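Long-range contact in peptide-binding protein (Photobacterium damsela subsp. piscicida, PDB 6SQX), which is a secreted NlpC/P60 endopeptidase that cleaves the peptidoglycan of potentially competing bacteria, probably as a cysteine peptidase: residues 156-162 against 173-177. Numbering follows the deposited sequence.
Sequences TSDAFYN and FDYIQ. With EDO (1,2-ethanediol), chain H; EDO (1,2-ethanediol), chain P.
Asp174 and Phe160 fasten together the two arms of the long loop between strands 149-152 and 177-181, in the SH3 domain of the SH3b1 type. Phe160 N donates to Asp174 OD1 over 2.9 Å in a nearly straight bond. Phe160 O accepts from Tyr175 N, also at 2.9 Å and with 168° at the hydrogen, so one residue pins 156-162 to the other arm through both its backbone polar groups. Asp174 OD1 also takes Ile176 N at 3.0 Å, closing an Asx turn at the start of a type I beta turn from Asp174 to Gln177. The two N-H groups reach OD1 from opposite faces of the carboxylate, each well out of its plane, a grip that should restrict rotation of the Asp174 carboxylate about CB-CG. With CG anti to the Asp174 backbone N (chi1 170°), the carboxylate reaches across to Ala159, Asp174 CG lying 3.5 Å from Ala159 CB; Asp174 OD2 forms a salt bridge with Arg152 and binds a water. A second water links Asn162 N to Phe173 O.

Packing flanks this polar core. The Tyr161 ring crosses the Asp174 side chain, Tyr161 CE1 lying 3.7 Å from Asp174 CB, while Ile176 CG1, in the conformer described, packs on Phe160 CB. Glu169 accepts from both Asn162 ND2 and Tyr175 OH, and a 1,2-ethanediol, probably from the crystallisation liquor, covers one face of the Tyr175 ring. Asn162 ND2 comes within 3.4 Å of Tyr175 CE2, the amide and ring planes inclined by 46°.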
loop_
_atom_site.group_PDB
_atom_site.type_symbol
_atom_site.label_atom_id
_atom_site.label_comp_id
_atom_site.label_asym_id
_atom_site.label_seq_id
_atom_site.Cartn_x
_atom_site.Cartn_y
_atom_site.Cartn_z
ATOM N N THR A 156 11.674 15.987 2.425
ATOM C CA THR A 156 12.087 16.549 1.147
ATOM C C THR A 156 11.240 15.929 0.054
ATOM O O THR A 156 10.858 14.753 0.142
ATOM C CB THR A 156 13.580 16.286 0.839
ATOM O OG1 THR A 156 13.964 16.895 -0.414
ATOM C CG2 THR A 156 13.876 14.793 0.778
ATOM N N SER A 157 10.925 16.752 -0.944
ATOM C CA SER A 157 10.292 16.269 -2.159
ATOM C C SER A 157 11.309 15.800 -3.185
ATOM O O SER A 157 10.917 15.240 -4.220
ATOM C CB SER A 157 9.393 17.351 -2.761
ATOM O OG SER A 157 10.136 18.526 -3.018
ATOM N N ASP A 158 12.591 16.013 -2.924
ATOM C CA ASP A 158 13.618 15.559 -3.844
ATOM C C ASP A 158 13.744 14.052 -3.713
ATOM O O ASP A 158 13.391 13.477 -2.677
ATOM C CB ASP A 158 14.940 16.219 -3.478
ATOM C CG ASP A 158 15.927 16.253 -4.653
ATOM O OD1 ASP A 158 15.564 15.770 -5.758
ATOM O OD2 ASP A 158 17.059 16.766 -4.490
ATOM N N ALA A 159 14.169 13.410 -4.804
ATOM C CA ALA A 159 14.240 11.958 -4.897
ATOM C C ALA A 159 15.623 11.462 -4.523
ATOM O O ALA A 159 16.614 12.211 -4.568
ATOM C CB ALA A 159 13.939 11.505 -6.330
ATOM N N PHE A 160 15.687 10.161 -4.194
ATOM C CA PHE A 160 16.950 9.410 -4.223
ATOM C C PHE A 160 16.730 8.217 -5.142
ATOM O O PHE A 160 16.045 7.258 -4.753
ATOM C CB PHE A 160 17.403 8.913 -2.840
ATOM C CG PHE A 160 18.737 8.208 -2.882
ATOM C CD1 PHE A 160 18.827 6.862 -3.209
ATOM C CD2 PHE A 160 19.892 8.904 -2.646
ATOM C CE1 PHE A 160 20.050 6.216 -3.300
ATOM C CE2 PHE A 160 21.131 8.269 -2.729
ATOM C CZ PHE A 160 21.202 6.920 -3.055
ATOM N N TYR A 161 17.291 8.301 -6.349
ATOM C CA TYR A 161 17.314 7.210 -7.311
ATOM C C TYR A 161 18.709 6.613 -7.374
ATOM O O TYR A 161 19.712 7.318 -7.225
ATOM C CB TYR A 161 16.991 7.723 -8.714
ATOM C CG TYR A 161 15.596 8.252 -8.888
ATOM C CD1 TYR A 161 14.479 7.390 -8.818
ATOM C CD2 TYR A 161 15.398 9.591 -9.203
ATOM C CE1 TYR A 161 13.188 7.876 -8.996
ATOM C CE2 TYR A 161 14.109 10.092 -9.440
ATOM C CZ TYR A 161 13.008 9.233 -9.305
ATOM O OH TYR A 161 11.730 9.707 -9.515
ATOM N N ASN A 162 18.768 5.305 -7.612
ATOM C CA ASN A 162 20.006 4.734 -8.130
ATOM C C ASN A 162 20.104 5.056 -9.632
ATOM O O ASN A 162 19.176 5.619 -10.219
ATOM C CB ASN A 162 20.026 3.227 -7.883
ATOM C CG ASN A 162 20.173 2.875 -6.386
ATOM O OD1 ASN A 162 20.990 3.479 -5.664
ATOM N ND2 ASN A 162 19.381 1.913 -5.927
ATOM N N PHE A 173 11.218 4.306 -8.707
ATOM C CA PHE A 173 11.954 3.826 -7.530
ATOM C C PHE A 173 12.764 4.943 -6.859
ATOM O O PHE A 173 14.000 4.893 -6.757
ATOM C CB PHE A 173 12.825 2.650 -7.951
ATOM C CG PHE A 173 12.032 1.472 -8.414
ATOM C CD1 PHE A 173 11.359 0.650 -7.498
ATOM C CD2 PHE A 173 11.839 1.226 -9.794
ATOM C CE1 PHE A 173 10.559 -0.424 -7.923
ATOM C CE2 PHE A 173 11.065 0.141 -10.219
ATOM C CZ PHE A 173 10.406 -0.671 -9.286
ATOM N N ASP A 174 12.024 5.949 -6.376
ATOM C CA ASP A 174 12.566 6.974 -5.480
ATOM C C ASP A 174 12.515 6.404 -4.074
ATOM O O ASP A 174 11.439 6.242 -3.515
ATOM C CB ASP A 174 11.667 8.211 -5.585
ATOM C CG ASP A 174 11.976 9.277 -4.528
ATOM O OD1 ASP A 174 12.967 9.121 -3.768
ATOM O OD2 ASP A 174 11.228 10.267 -4.458
ATOM N N TYR A 175 13.684 6.100 -3.500
ATOM C CA TYR A 175 13.664 5.366 -2.240
ATOM C C TYR A 175 13.213 6.206 -1.058
ATOM O O TYR A 175 12.922 5.624 -0.000
ATOM C CB TYR A 175 15.037 4.706 -2.008
ATOM C CG TYR A 175 15.221 3.586 -3.011
ATOM C CD1 TYR A 175 14.485 2.397 -2.903
ATOM C CD2 TYR A 175 16.014 3.758 -4.142
ATOM C CE1 TYR A 175 14.609 1.383 -3.883
ATOM C CE2 TYR A 175 16.153 2.757 -5.087
ATOM C CZ TYR A 175 15.433 1.582 -4.954
ATOM O OH TYR A 175 15.553 0.591 -5.912
ATOM N N ILE A 176 13.110 7.533 -1.218
ATOM C CA ILE A 176 12.529 8.386 -0.175
ATOM C C ILE A 176 11.025 8.190 -0.074
ATOM O O ILE A 176 10.420 8.507 0.961
ATOM C CB ILE A 176 12.860 9.871 -0.433
ATOM C CG1 ILE A 176 14.360 10.076 -0.659
ATOM C CG2 ILE A 176 12.336 10.767 0.694
ATOM C CD1 ILE A 176 15.229 9.619 0.484
ATOM N N GLN A 177 10.388 7.676 -1.130
ATOM C CA GLN A 177 8.939 7.568 -1.170
ATOM C C GLN A 177 8.460 6.336 -0.397
ATOM O O GLN A 177 8.862 5.204 -0.715
ATOM C CB GLN A 177 8.504 7.495 -2.634
ATOM C CG GLN A 177 6.941 7.377 -2.796
ATOM C CD GLN A 177 6.172 8.461 -1.981
ATOM O OE1 GLN A 177 6.613 9.644 -1.921
ATOM N NE2 GLN A 177 5.064 8.050 -1.319
HETATM C C1 EDO H . 18.634 2.703 -2.109
HETATM O O1 EDO H . 19.954 2.618 -1.537
HETATM C C2 EDO H . 18.137 1.314 -2.471
HETATM O O2 EDO H . 19.064 0.724 -3.415
HETATM C C1 EDO P . 13.118 -2.595 -6.197
HETATM O O1 EDO P . 13.617 -1.892 -5.070
HETATM C C2 EDO P . 13.786 -1.934 -7.389
HETATM O O2 EDO P . 13.514 -2.672 -8.583
HETATM O O HOH W 1 10.456 12.409 -5.956
HETATM O O HOH W 2 16.191 3.965 -8.315
#